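Local coordinates for glutaredoxin related protein (Sulfolobus solfataricus, PDB 4MNN), which probably catalyses thiol-disulfide exchange as an atypical protein disulfide oxidoreductase built from two thioredoxin-like units, at residues Asn84-Asp89 / Val124-Glu129; Val58-Tyr63 / Asn76-Ile81; Arg100-Leu105 / Phe158-Glu163. All blocks are in the same frame, centred on the assembly; numbering follows the deposited sequence.

In the fold
Contact 2 lies in the core, where strand 57-63 of the mixed sheet meets helix 71-83. It joins aromatic rings to an isoleucine, with one buried hydroxyl-hydroxyl hydrogen bond. Contact 1 is at the surface. There the connection that follows helix 71-83 runs past the end of helix 114-127, and the chemistry is mixed: aliphatic packing, one hydrogen bond from a side-chain amide and a water. The two touch, and R80 O of contact 2 probably accepts a hydrogen bond from V85 N. Contact 3 stands apart, its centre 18 to 19 Å from the centres of the other two. It shares the sheet with contact 2 but lies at the outermost strand 155-158, where a strand pairing, waters and a salt bridge share the work.

Contact 1. Residues Asn84-Asp89 / Val124-Glu129; sequences NVVNLD and VSQINE
Q126 reaches from helix 114-127 to the backbone of V85, in the loop between helix 71-83 and helix 90-96 of this thioredoxin-fold protein. Q126 NE2 donates to V85 O at 3.0 Å. The N-H points well at the oxygen (162°), but the donor stands above the carbonyl plane. The oxygen lies close to the plane of the Q126 amide. A water holds the same nitrogen on another path: it accepts from Q126 NE2 and donates to N84 OD1. Together these two bonds help set the turn of the amide. The methyl V86 CG2 packs against this amide, 3.6 Å from Q126 CD. The V86 and Q126 side chains overlap head to tail.

Further along, the contact is aliphatic. V86 crosses I127 at about a right angle. I127 CG1 lies beside its backbone N and anti to the carbonyl carbon (chi1 -58°). This brings I127 CD1 to both V86 CG1 and L88 CD1, at 4.1 Å from each. V93 of helix 90-96 also touches L88 and I127.

N84 and D89 set the ends of this connection. N84 has positive phi and is the C-prime residue of a Schellman motif that closes helix 71-83. D89 is the N-cap of helix 90-96, with D89 OD2 accepting from E92 N.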
ATOM      1  N   ASN A  84      12.168   9.460  -3.010  1.00 26.12           N
ATOM      2  CA  ASN A  84      12.859   8.473  -3.842  1.00 27.50           C
ATOM      3  C   ASN A  84      13.974   7.786  -3.069  1.00 27.95           C
ATOM      4  O   ASN A  84      15.110   7.628  -3.558  1.00 29.53           O
ATOM      5  CB  ASN A  84      13.419   9.115  -5.112  1.00 30.44           C
ATOM      6  CG  ASN A  84      13.977   8.079  -6.080  1.00 33.61           C
ATOM      7  OD1 ASN A  84      13.533   6.928  -6.080  1.00 34.72           O
ATOM      8  ND2 ASN A  84      14.940   8.481  -6.913  1.00 34.11           N
ATOM      9  N   VAL A  85      13.657   7.389  -1.843  1.00 26.32           N
ATOM     10  CA  VAL A  85      14.608   6.669  -1.022  1.00 27.71           C
ATOM     11  C   VAL A  85      14.070   5.286  -0.636  1.00 27.36           C
ATOM     12  O   VAL A  85      12.883   5.113  -0.405  1.00 26.47           O
ATOM     13  CB  VAL A  85      14.947   7.427   0.266  1.00 28.61           C
ATOM     14  CG1 VAL A  85      13.775   7.428   1.224  1.00 29.18           C
ATOM     15  CG2 VAL A  85      16.148   6.776   0.927  1.00 30.54           C
ATOM     16  N   VAL A  86      14.956   4.301  -0.593  1.00 28.47           N
ATOM     17  CA  VAL A  86      14.574   2.955  -0.187  1.00 30.12           C
ATOM     18  C   VAL A  86      15.548   2.541   0.923  1.00 29.56           C
ATOM     19  O   VAL A  86      16.727   2.909   0.898  1.00 27.11           O
ATOM     20  CB  VAL A  86      14.640   2.004  -1.407  1.00 33.42           C
ATOM     21  CG1 VAL A  86      15.018   0.598  -0.976  1.00 34.65           C
ATOM     22  CG2 VAL A  86      13.256   1.999  -2.123  1.00 32.00           C
ATOM     23  N   ASN A  87      15.067   1.798   1.908  1.00 28.52           N
ATOM     24  CA  ASN A  87      15.951   1.394   2.986  1.00 30.15           C
ATOM     25  C   ASN A  87      16.311  -0.100   3.007  1.00 30.35           C
ATOM     26  O   ASN A  87      16.958  -0.567   3.942  1.00 31.42           O
ATOM     27  CB  ASN A  87      15.370   1.856   4.328  1.00 31.00           C
ATOM     28  CG  ASN A  87      15.333   3.393   4.441  1.00 33.30           C
ATOM     29  OD1 ASN A  87      16.383   4.057   4.387  1.00 33.60           O
ATOM     30  ND2 ASN A  87      14.131   3.961   4.574  1.00 31.65           N
ATOM     31  N   LEU A  88      15.894  -0.847   1.986  1.00 27.43           N
ATOM     32  CA  LEU A  88      16.255  -2.264   1.921  1.00 26.30           C
ATOM     33  C   LEU A  88      17.766  -2.305   1.593  1.00 25.82           C
ATOM     34  O   LEU A  88      18.292  -1.388   0.951  1.00 23.88           O
ATOM     35  CB  LEU A  88      15.449  -2.960   0.817  1.00 27.74           C
ATOM     36  CG  LEU A  88      13.937  -2.956   1.048  1.00 27.96           C
ATOM     37  CD1 LEU A  88      13.257  -3.689  -0.069  1.00 30.72           C
ATOM     38  CD2 LEU A  88      13.614  -3.617   2.358  1.00 29.31           C
ATOM     39  N   ASP A  89      18.470  -3.350   2.018  1.00 24.72           N
ATOM     40  CA  ASP A  89      19.912  -3.419   1.747  1.00 26.10           C
ATOM     41  C   ASP A  89      20.175  -3.782   0.278  1.00 26.04           C
ATOM     42  O   ASP A  89      19.257  -4.200  -0.431  1.00 25.09           O
ATOM     43  CB  ASP A  89      20.594  -4.426   2.695  1.00 27.71           C
ATOM     44  CG  ASP A  89      20.186  -5.867   2.425  1.00 29.45           C
ATOM     45  OD1 ASP A  89      19.702  -6.516   3.377  1.00 31.06           O
ATOM     46  OD2 ASP A  89      20.348  -6.362   1.271  1.00 29.66           O
ATOM     47  N   VAL A 124       9.602  -2.662  -2.371  1.00 16.67           N
ATOM     48  CA  VAL A 124       9.795  -3.422  -3.595  1.00 16.84           C
ATOM     49  C   VAL A 124       9.055  -2.720  -4.771  1.00 16.82           C
ATOM     50  O   VAL A 124       9.581  -2.630  -5.898  1.00 16.09           O
ATOM     51  CB  VAL A 124       9.271  -4.865  -3.420  1.00 17.87           C
ATOM     52  CG1 VAL A 124       9.317  -5.601  -4.740  1.00 17.00           C
ATOM     53  CG2 VAL A 124      10.082  -5.599  -2.353  1.00 17.37           C
ATOM     54  N   SER A 125       7.853  -2.194  -4.527  1.00 16.09           N
ATOM     55  CA  SER A 125       7.098  -1.522  -5.609  1.00 17.63           C
ATOM     56  C   SER A 125       7.816  -0.259  -6.096  1.00 18.07           C
ATOM     57  O   SER A 125       7.649   0.163  -7.245  1.00 19.33           O
ATOM     58  CB  SER A 125       5.663  -1.170  -5.142  1.00 19.99           C
ATOM     59  OG  SER A 125       5.593  -0.001  -4.323  1.00 19.98           O
ATOM     60  N   GLN A 126       8.617   0.330  -5.214  1.00 20.17           N
ATOM     61  CA  GLN A 126       9.416   1.523  -5.554  1.00 21.40           C
ATOM     62  C   GLN A 126      10.583   1.174  -6.468  1.00 23.29           C
ATOM     63  O   GLN A 126      10.900   1.915  -7.414  1.00 23.22           O
ATOM     64  CB  GLN A 126      10.029   2.109  -4.292  1.00 25.01           C
ATOM     65  CG  GLN A 126       9.385   3.313  -3.732  1.00 25.01           C
ATOM     66  CD  GLN A 126      10.141   3.796  -2.499  1.00 22.87           C
ATOM     67  OE1 GLN A 126       9.916   3.314  -1.404  1.00 24.20           O
ATOM     68  NE2 GLN A 126      11.060   4.715  -2.690  1.00 20.78           N
ATOM     69  N   ILE A 127      11.252   0.063  -6.145  1.00 21.34           N
ATOM     70  CA  ILE A 127      12.428  -0.414  -6.864  1.00 25.28           C
ATOM     71  C   ILE A 127      12.131  -1.081  -8.180  1.00 24.69           C
ATOM     72  O   ILE A 127      12.943  -1.036  -9.093  1.00 24.59           O
ATOM     73  CB  ILE A 127      13.179  -1.525  -6.065  1.00 28.14           C
ATOM     74  CG1 ILE A 127      13.596  -1.032  -4.694  1.00 29.76           C
ATOM     75  CG2 ILE A 127      14.389  -2.008  -6.845  1.00 31.93           C
ATOM     76  CD1 ILE A 127      13.987  -2.171  -3.806  1.00 31.68           C
ATOM     77  N   ASN A 128      10.963  -1.698  -8.278  1.00 22.30           N
ATOM     78  CA  ASN A 128      10.662  -2.513  -9.445  1.00 22.38           C
ATOM     79  C   ASN A 128       9.325  -2.198 -10.110  1.00 23.54           C
ATOM     80  O   ASN A 128       8.263  -2.592  -9.618  1.00 20.34           O
ATOM     81  CB  ASN A 128      10.728  -3.987  -8.949  1.00 21.24           C
ATOM     82  CG  ASN A 128      10.524  -5.013 -10.045  1.00 20.17           C
ATOM     83  OD1 ASN A 128      10.702  -6.221  -9.816  1.00 25.49           O
ATOM     84  ND2 ASN A 128      10.165  -4.568 -11.209  1.00 19.65           N
ATOM     85  N   GLU A 129       9.390  -1.492 -11.239  1.00 24.55           N
ATOM     86  CA  GLU A 129       8.188  -1.123 -11.975  1.00 26.38           C
ATOM     87  C   GLU A 129       7.529  -2.295 -12.668  1.00 26.42           C
ATOM     88  O   GLU A 129       6.414  -2.158 -13.191  1.00 27.43           O
ATOM     89  CB  GLU A 129       8.525  -0.078 -13.040  1.00 29.22           C
ATOM     90  CG  GLU A 129       9.178   1.149 -12.504  1.00 34.94           C
ATOM     91  CD  GLU A 129       9.594   2.081 -13.619  1.00 38.98           C
ATOM     92  OE1 GLU A 129       8.690   2.505 -14.389  1.00 40.60           O
ATOM     93  OE2 GLU A 129      10.811   2.373 -13.718  1.00 39.93           O
TER
HETATM   94  O   HOH W   1      11.095   5.778  -5.372  1.00 39.22           O

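Contact 2. Residues Val58-Tyr63 / Asn76-Ile81; sequences VYYTYY and NSLVRI
I81 packs against Y59 and Y60, and these apolar contacts bury most of the surface. I81 CG2 sits over the centre of one face of the Y59 ring. This is a CH-pi contact, 3.8 Å from I81 CG2 to the ring centroid and 12° off the ring normal. The other branch of I81 runs back along the Y59 ring toward its root, with I81 CD1 3.9 Å from Y59 CG. The I81 chain and the tyrosine point opposite ways as they overlap. I81 CG2 is anti to the backbone N and CG1 beside it (chi1 -71°), which brings both branches to the ring. I81 CD1 also meets Y60, 4.1 Å from Y60 CE2, at a slant to the ring.

The strand and helix segments run antiparallel, 171° between their directions, with axes 11.3 Å apart. This is helix-on-sheet packing of the thioredoxin fold, and I81 and S77 are one helical turn apart on the buried side. Helix 114-127 adjoins them: Y122 stacks on the Y60 ring and touches S77.

The polar contact is a single bond. Y60 OH donates to S77 OG at 2.7 Å. S77 OG lies at the edge of the Y60 ring, near its plane. The serine hydroxyl is also bonded to F74 O, one turn back in its own helix. The methyl L78 CD1 lies 4.2 Å from Y60 OH.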
ATOM      1  N   VAL A  58       1.719   4.319 -10.967  1.00 19.80           N
ATOM      2  CA  VAL A  58       0.979   3.789  -9.807  1.00 19.73           C
ATOM      3  C   VAL A  58       1.923   2.843  -9.052  1.00 18.75           C
ATOM      4  O   VAL A  58       2.378   1.832  -9.597  1.00 20.84           O
ATOM      5  CB  VAL A  58      -0.286   2.988 -10.241  1.00 21.63           C
ATOM      6  CG1 VAL A  58      -0.990   2.379  -9.004  1.00 19.63           C
ATOM      7  CG2 VAL A  58      -1.264   3.908 -11.012  1.00 19.75           C
ATOM      8  N   TYR A  59       2.255   3.193  -7.812  1.00 16.86           N
ATOM      9  CA  TYR A  59       3.126   2.373  -6.997  1.00 14.19           C
ATOM     10  C   TYR A  59       2.388   1.196  -6.423  1.00 15.34           C
ATOM     11  O   TYR A  59       2.923   0.087  -6.368  1.00 15.80           O
ATOM     12  CB  TYR A  59       3.754   3.214  -5.892  1.00 17.01           C
ATOM     13  CG  TYR A  59       4.824   4.121  -6.454  1.00 17.42           C
ATOM     14  CD1 TYR A  59       4.484   5.294  -7.124  1.00 17.36           C
ATOM     15  CD2 TYR A  59       6.176   3.763  -6.374  1.00 18.19           C
ATOM     16  CE1 TYR A  59       5.475   6.110  -7.722  1.00 19.82           C
ATOM     17  CE2 TYR A  59       7.169   4.565  -6.961  1.00 19.72           C
ATOM     18  CZ  TYR A  59       6.802   5.733  -7.631  1.00 19.53           C
ATOM     19  OH  TYR A  59       7.772   6.547  -8.208  1.00 21.16           O
ATOM     20  N   TYR A  60       1.153   1.425  -5.995  1.00 13.72           N
ATOM     21  CA  TYR A  60       0.334   0.322  -5.510  1.00 13.72           C
ATOM     22  C   TYR A  60      -1.074   0.800  -5.247  1.00 14.50           C
ATOM     23  O   TYR A  60      -1.348   2.005  -5.260  1.00 14.65           O
ATOM     24  CB  TYR A  60       0.944  -0.264  -4.219  1.00 15.34           C
ATOM     25  CG  TYR A  60       1.017   0.710  -3.061  1.00 16.63           C
ATOM     26  CD1 TYR A  60      -0.103   0.972  -2.275  1.00 17.93           C
ATOM     27  CD2 TYR A  60       2.206   1.388  -2.764  1.00 17.31           C
ATOM     28  CE1 TYR A  60      -0.041   1.881  -1.212  1.00 18.46           C
ATOM     29  CE2 TYR A  60       2.277   2.321  -1.703  1.00 16.85           C
ATOM     30  CZ  TYR A  60       1.161   2.557  -0.939  1.00 19.25           C
ATOM     31  OH  TYR A  60       1.170   3.475   0.116  1.00 20.60           O
ATOM     32  N   THR A  61      -1.964  -0.157  -5.010  1.00 14.90           N
ATOM     33  CA  THR A  61      -3.345   0.136  -4.648  1.00 14.24           C
ATOM     34  C   THR A  61      -3.558  -0.675  -3.376  1.00 15.44           C
ATOM     35  O   THR A  61      -3.163  -1.853  -3.311  1.00 15.91           O
ATOM     36  CB  THR A  61      -4.381  -0.409  -5.643  1.00 15.67           C
ATOM     37  OG1 THR A  61      -4.200   0.208  -6.909  1.00 20.39           O
ATOM     38  CG2 THR A  61      -5.814  -0.086  -5.150  1.00 16.00           C
ATOM     39  N   TYR A  62      -4.165  -0.035  -2.387  1.00 13.02           N
ATOM     40  CA  TYR A  62      -4.496  -0.660  -1.128  1.00 13.64           C
ATOM     41  C   TYR A  62      -6.028  -0.728  -1.140  1.00 13.61           C
ATOM     42  O   TYR A  62      -6.705   0.334  -1.184  1.00 14.27           O
ATOM     43  CB  TYR A  62      -4.045   0.246   0.019  1.00 13.08           C
ATOM     44  CG  TYR A  62      -4.192  -0.387   1.373  1.00 13.52           C
ATOM     45  CD1 TYR A  62      -3.075  -0.851   2.086  1.00 11.22           C
ATOM     46  CD2 TYR A  62      -5.461  -0.510   1.975  1.00 15.92           C
ATOM     47  CE1 TYR A  62      -3.220  -1.419   3.363  1.00 12.57           C
ATOM     48  CE2 TYR A  62      -5.617  -1.075   3.248  1.00 13.85           C
ATOM     49  CZ  TYR A  62      -4.504  -1.530   3.934  1.00 13.38           C
ATOM     50  OH  TYR A  62      -4.685  -2.121   5.175  1.00 16.93           O
ATOM     51  N   TYR A  63      -6.555  -1.947  -1.132  1.00 14.30           N
ATOM     52  CA  TYR A  63      -7.986  -2.184  -1.112  1.00 16.03           C
ATOM     53  C   TYR A  63      -8.458  -2.314   0.337  1.00 14.13           C
ATOM     54  O   TYR A  63      -8.296  -3.357   0.970  1.00 12.17           O
ATOM     55  CB  TYR A  63      -8.299  -3.439  -1.926  1.00 17.92           C
ATOM     56  CG  TYR A  63      -7.954  -3.246  -3.400  1.00 19.36           C
ATOM     57  CD1 TYR A  63      -6.756  -3.748  -3.940  1.00 19.10           C
ATOM     58  CD2 TYR A  63      -8.862  -2.607  -4.267  1.00 20.00           C
ATOM     59  CE1 TYR A  63      -6.478  -3.630  -5.286  1.00 19.89           C
ATOM     60  CE2 TYR A  63      -8.598  -2.486  -5.633  1.00 22.07           C
ATOM     61  CZ  TYR A  63      -7.408  -2.999  -6.133  1.00 22.86           C
ATOM     62  OH  TYR A  63      -7.132  -2.872  -7.483  1.00 26.72           O
ATOM     63  N   ASN A  76       4.806   6.046   5.930  1.00 16.86           N
ATOM     64  CA  ASN A  76       6.214   5.887   5.624  1.00 18.88           C
ATOM     65  C   ASN A  76       6.432   5.705   4.131  1.00 17.28           C
ATOM     66  O   ASN A  76       7.433   6.178   3.571  1.00 15.64           O
ATOM     67  CB  ASN A  76       6.780   4.655   6.313  1.00 24.38           C
ATOM     68  CG  ASN A  76       7.648   4.990   7.489  1.00 29.33           C
ATOM     69  OD1 ASN A  76       7.342   5.881   8.256  1.00 32.53           O
ATOM     70  ND2 ASN A  76       8.725   4.231   7.663  1.00 33.99           N
ATOM     71  N   SER A  77       5.538   4.976   3.477  1.00 14.21           N
ATOM     72  CA  SER A  77       5.731   4.748   2.064  1.00 14.50           C
ATOM     73  C   SER A  77       5.579   6.039   1.309  1.00 14.23           C
ATOM     74  O   SER A  77       6.252   6.260   0.310  1.00 16.22           O
ATOM     75  CB  SER A  77       4.745   3.711   1.487  1.00 13.70           C
ATOM     76  OG  SER A  77       3.400   4.190   1.444  1.00 16.83           O
ATOM     77  N   LEU A  78       4.660   6.898   1.743  1.00 13.86           N
ATOM     78  CA  LEU A  78       4.486   8.169   1.034  1.00 14.46           C
ATOM     79  C   LEU A  78       5.788   8.985   1.059  1.00 15.98           C
ATOM     80  O   LEU A  78       6.210   9.567   0.050  1.00 13.72           O
ATOM     81  CB  LEU A  78       3.375   8.973   1.715  1.00 14.93           C
ATOM     82  CG  LEU A  78       1.937   8.907   1.134  1.00 20.95           C
ATOM     83  CD1 LEU A  78       1.673   7.676   0.367  1.00 15.17           C
ATOM     84  CD2 LEU A  78       0.921   9.142   2.244  1.00 18.99           C
ATOM     85  N   VAL A  79       6.394   9.057   2.236  1.00 15.72           N
ATOM     86  CA  VAL A  79       7.632   9.822   2.378  1.00 16.56           C
ATOM     87  C   VAL A  79       8.757   9.198   1.553  1.00 17.54           C
ATOM     88  O   VAL A  79       9.500   9.905   0.882  1.00 17.88           O
ATOM     89  CB  VAL A  79       8.031   9.885   3.868  1.00 18.53           C
ATOM     90  CG1 VAL A  79       9.408  10.587   4.036  1.00 21.05           C
ATOM     91  CG2 VAL A  79       6.925  10.598   4.654  1.00 18.52           C
ATOM     92  N   ARG A  80       8.893   7.871   1.604  1.00 17.96           N
ATOM     93  CA  ARG A  80       9.965   7.204   0.855  1.00 17.75           C
ATOM     94  C   ARG A  80       9.804   7.403  -0.645  1.00 18.43           C
ATOM     95  O   ARG A  80      10.769   7.711  -1.348  1.00 18.43           O
ATOM     96  CB  ARG A  80      10.009   5.702   1.175  1.00 18.05           C
ATOM     97  CG  ARG A  80      10.402   5.334   2.599  1.00 21.19           C
ATOM     98  CD  ARG A  80      11.121   3.952   2.626  1.00 23.64           C
ATOM     99  NE  ARG A  80      11.652   3.701   3.960  1.00 26.53           N
ATOM    100  CZ  ARG A  80      11.017   3.018   4.909  1.00 27.78           C
ATOM    101  NH1 ARG A  80       9.812   2.487   4.668  1.00 26.04           N
ATOM    102  NH2 ARG A  80      11.562   2.917   6.121  1.00 28.58           N
ATOM    103  N   ILE A  81       8.576   7.244  -1.130  1.00 17.70           N
ATOM    104  CA  ILE A  81       8.313   7.418  -2.546  1.00 18.68           C
ATOM    105  C   ILE A  81       8.551   8.893  -2.963  1.00 20.01           C
ATOM    106  O   ILE A  81       9.173   9.157  -3.999  1.00 19.96           O
ATOM    107  CB  ILE A  81       6.860   6.980  -2.876  1.00 17.72           C
ATOM    108  CG1 ILE A  81       6.754   5.460  -2.777  1.00 15.27           C
ATOM    109  CG2 ILE A  81       6.454   7.405  -4.294  1.00 19.14           C
ATOM    110  CD1 ILE A  81       5.303   4.972  -2.645  1.00 16.18           C
TER

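Contact 3. Residues Arg100-Leu105 / Phe158-Glu163; sequences RGSVKL and FNDKVE
The F158 ring lies alongside V103, and both side chains point the same way from the sheet. V103 CG2 comes to F158 CD2 at 4.1 Å and meets the ring obliquely. The amide of N159 turns its OD1 toward the backbone of R100 and G101. One water takes the N-H of S102. The carboxylate of D160 is met nearly along the C-O axis of OD1 by K104 NZ, at 3.0 Å, in a salt bridge. K104 is extended beyond CG, which carries its amine across to the aspartate.

V103 and F158 form an antiparallel non-hydrogen-bonded pair. Beside it, N159 N donates to S102 O at 3.0 Å. The chain then reverses in a type I' turn from F158 to K161, closed by K161 N to F158 O. The turn ends the outermost strand 155-158 of the thioredoxin fold. Another water joins S102 OG to D160 N.

Y148 OH hydrogen-bonds both D160 OD1 and K104 NZ, so the ion pair has a shared third partner. The carboxylate would probably stabilise the charge of the buried lysine, while holding the exposed turn to the strand.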
ATOM      1  N   ARG A 100       8.695 -10.251 -11.202  1.00 21.69           N
ATOM      2  CA  ARG A 100       7.827  -9.722 -12.250  1.00 22.58           C
ATOM      3  C   ARG A 100       6.374 -10.116 -11.997  1.00 21.75           C
ATOM      4  O   ARG A 100       6.089 -11.171 -11.411  1.00 20.24           O
ATOM      5  CB  ARG A 100       8.245 -10.257 -13.616  1.00 27.54           C
ATOM      6  CG  ARG A 100       9.498  -9.593 -14.194  1.00 32.50           C
ATOM      7  CD  ARG A 100       9.698  -9.981 -15.649  1.00 37.88           C
ATOM      8  NE  ARG A 100      10.653  -9.102 -16.337  1.00 42.49           N
ATOM      9  CZ  ARG A 100      10.327  -7.970 -16.956  1.00 43.86           C
ATOM     10  NH1 ARG A 100      11.266  -7.247 -17.554  1.00 47.87           N
ATOM     11  NH2 ARG A 100       9.061  -7.565 -16.997  1.00 46.51           N
ATOM     12  N   GLY A 101       5.467  -9.251 -12.428  1.00 20.05           N
ATOM     13  CA  GLY A 101       4.063  -9.572 -12.308  1.00 19.86           C
ATOM     14  C   GLY A 101       3.295  -9.165 -11.075  1.00 16.85           C
ATOM     15  O   GLY A 101       3.712  -8.352 -10.260  1.00 16.33           O
ATOM     16  N   SER A 102       2.145  -9.785 -10.936  1.00 15.94           N
ATOM     17  CA  SER A 102       1.255  -9.472  -9.831  1.00 16.12           C
ATOM     18  C   SER A 102       1.792  -9.954  -8.494  1.00 13.14           C
ATOM     19  O   SER A 102       2.310 -11.064  -8.381  1.00 11.74           O
ATOM     20  CB  SER A 102      -0.100 -10.126 -10.086  1.00 16.44           C
ATOM     21  OG  SER A 102      -0.956 -10.007  -8.958  1.00 17.20           O
ATOM     22  N   VAL A 103       1.668  -9.090  -7.497  1.00 12.81           N
ATOM     23  CA  VAL A 103       2.040  -9.423  -6.130  1.00 11.59           C
ATOM     24  C   VAL A 103       0.860  -8.901  -5.308  1.00 12.28           C
ATOM     25  O   VAL A 103       0.584  -7.696  -5.312  1.00 14.89           O
ATOM     26  CB  VAL A 103       3.346  -8.701  -5.661  1.00 12.93           C
ATOM     27  CG1 VAL A 103       3.656  -9.076  -4.175  1.00 13.15           C
ATOM     28  CG2 VAL A 103       4.509  -9.108  -6.558  1.00 15.16           C
ATOM     29  N   LYS A 104       0.131  -9.798  -4.645  1.00 12.74           N
ATOM     30  CA  LYS A 104      -0.985  -9.397  -3.800  1.00 14.13           C
ATOM     31  C   LYS A 104      -0.714  -9.780  -2.372  1.00 13.67           C
ATOM     32  O   LYS A 104      -0.405 -10.939  -2.073  1.00 15.01           O
ATOM     33  CB  LYS A 104      -2.288 -10.064  -4.230  1.00 14.57           C
ATOM     34  CG  LYS A 104      -2.681  -9.634  -5.634  1.00 17.24           C
ATOM     35  CD  LYS A 104      -3.916 -10.360  -6.145  1.00 19.17           C
ATOM     36  CE  LYS A 104      -4.246  -9.773  -7.538  1.00 21.34           C
ATOM     37  NZ  LYS A 104      -5.565 -10.185  -8.007  1.00 24.91           N
ATOM     38  N   LEU A 105      -0.861  -8.805  -1.492  1.00 12.98           N
ATOM     39  CA  LEU A 105      -0.652  -9.030  -0.067  1.00 11.13           C
ATOM     40  C   LEU A 105      -1.993  -8.898   0.643  1.00 12.59           C
ATOM     41  O   LEU A 105      -2.669  -7.893   0.475  1.00 12.02           O
ATOM     42  CB  LEU A 105       0.310  -7.971   0.505  1.00 13.12           C
ATOM     43  CG  LEU A 105       0.389  -8.001   2.044  1.00 12.97           C
ATOM     44  CD1 LEU A 105       1.013  -9.318   2.495  1.00 13.85           C
ATOM     45  CD2 LEU A 105       1.238  -6.814   2.591  1.00 13.94           C
ATOM     46  N   PHE A 158       1.567 -14.596  -5.470  1.00 15.25           N
ATOM     47  CA  PHE A 158       2.310 -14.158  -6.645  1.00 16.61           C
ATOM     48  C   PHE A 158       1.666 -14.721  -7.942  1.00 17.58           C
ATOM     49  O   PHE A 158       1.274 -15.887  -7.975  1.00 18.19           O
ATOM     50  CB  PHE A 158       3.758 -14.664  -6.575  1.00 16.03           C
ATOM     51  CG  PHE A 158       4.514 -14.185  -5.358  1.00 18.21           C
ATOM     52  CD1 PHE A 158       4.514 -14.928  -4.183  1.00 17.45           C
ATOM     53  CD2 PHE A 158       5.234 -13.008  -5.404  1.00 16.66           C
ATOM     54  CE1 PHE A 158       5.234 -14.505  -3.061  1.00 17.46           C
ATOM     55  CE2 PHE A 158       5.960 -12.561  -4.301  1.00 17.67           C
ATOM     56  CZ  PHE A 158       5.964 -13.313  -3.117  1.00 16.57           C
ATOM     57  N   ASN A 159       1.575 -13.881  -8.966  1.00 18.86           N
ATOM     58  CA  ASN A 159       1.023 -14.239 -10.273  1.00 20.55           C
ATOM     59  C   ASN A 159      -0.350 -14.880 -10.172  1.00 22.01           C
ATOM     60  O   ASN A 159      -0.697 -15.734 -11.000  1.00 20.65           O
ATOM     61  CB  ASN A 159       2.009 -15.160 -11.016  1.00 21.69           C
ATOM     62  CG  ASN A 159       3.354 -14.490 -11.236  1.00 24.09           C
ATOM     63  OD1 ASN A 159       3.430 -13.445 -11.880  1.00 25.44           O
ATOM     64  ND2 ASN A 159       4.421 -15.069 -10.675  1.00 28.38           N
ATOM     65  N   ASP A 160      -1.133 -14.440  -9.186  1.00 21.50           N
ATOM     66  CA  ASP A 160      -2.488 -14.977  -8.925  1.00 23.96           C
ATOM     67  C   ASP A 160      -2.513 -16.487  -8.714  1.00 25.80           C
ATOM     68  O   ASP A 160      -3.553 -17.133  -8.881  1.00 25.50           O
ATOM     69  CB  ASP A 160      -3.441 -14.629 -10.079  1.00 26.26           C
ATOM     70  CG  ASP A 160      -3.688 -13.150 -10.198  1.00 27.74           C
ATOM     71  OD1 ASP A 160      -4.517 -12.618  -9.447  1.00 29.70           O
ATOM     72  OD2 ASP A 160      -3.032 -12.493 -11.034  1.00 30.11           O
ATOM     73  N   LYS A 161      -1.390 -17.049  -8.292  1.00 24.73           N
ATOM     74  CA  LYS A 161      -1.287 -18.500  -8.116  1.00 26.35           C
ATOM     75  C   LYS A 161      -1.509 -18.928  -6.664  1.00 24.78           C
ATOM     76  O   LYS A 161      -0.833 -18.441  -5.764  1.00 24.19           O
ATOM     77  CB  LYS A 161       0.103 -18.944  -8.555  1.00 28.94           C
ATOM     78  CG  LYS A 161       0.204 -20.298  -9.230  1.00 34.84           C
ATOM     79  CD  LYS A 161      -0.197 -21.430  -8.337  1.00 36.57           C
ATOM     80  CE  LYS A 161       0.218 -22.773  -8.944  1.00 38.88           C
ATOM     81  NZ  LYS A 161      -0.061 -23.891  -7.991  1.00 41.91           N
ATOM     82  N   VAL A 162      -2.457 -19.829  -6.438  1.00 22.14           N
ATOM     83  CA  VAL A 162      -2.697 -20.329  -5.087  1.00 22.03           C
ATOM     84  C   VAL A 162      -1.820 -21.575  -5.019  1.00 23.22           C
ATOM     85  O   VAL A 162      -1.997 -22.511  -5.817  1.00 23.24           O
ATOM     86  CB  VAL A 162      -4.187 -20.743  -4.863  1.00 22.00           C
ATOM     87  CG1 VAL A 162      -4.344 -21.479  -3.519  1.00 21.23           C
ATOM     88  CG2 VAL A 162      -5.053 -19.546  -4.881  1.00 19.31           C
ATOM     89  N   GLU A 163      -0.855 -21.578  -4.101  1.00 22.20           N
ATOM     90  CA  GLU A 163       0.067 -22.695  -3.956  1.00 24.79           C
ATOM     91  C   GLU A 163      -0.567 -23.629  -2.925  1.00 26.06           C
ATOM     92  O   GLU A 163      -0.782 -23.230  -1.786  1.00 25.45           O
ATOM     93  CB  GLU A 163       1.438 -22.209  -3.443  1.00 26.25           C
ATOM     94  CG  GLU A 163       2.249 -21.278  -4.399  1.00 26.16           C
ATOM     95  CD  GLU A 163       2.641 -21.963  -5.714  1.00 29.44           C
ATOM     96  OE1 GLU A 163       2.684 -23.210  -5.745  1.00 28.30           O
ATOM     97  OE2 GLU A 163       2.919 -21.259  -6.716  1.00 29.40           O
TER
HETATM   98  O   HOH W   2       6.370 -13.599 -12.777  1.00 43.96           O
HETATM   99  O   HOH W   3      -0.902 -12.279  -7.363  1.00 15.54           O
HETATM  100  O   HOH W   4       1.527 -12.104 -12.728  1.00 27.61           O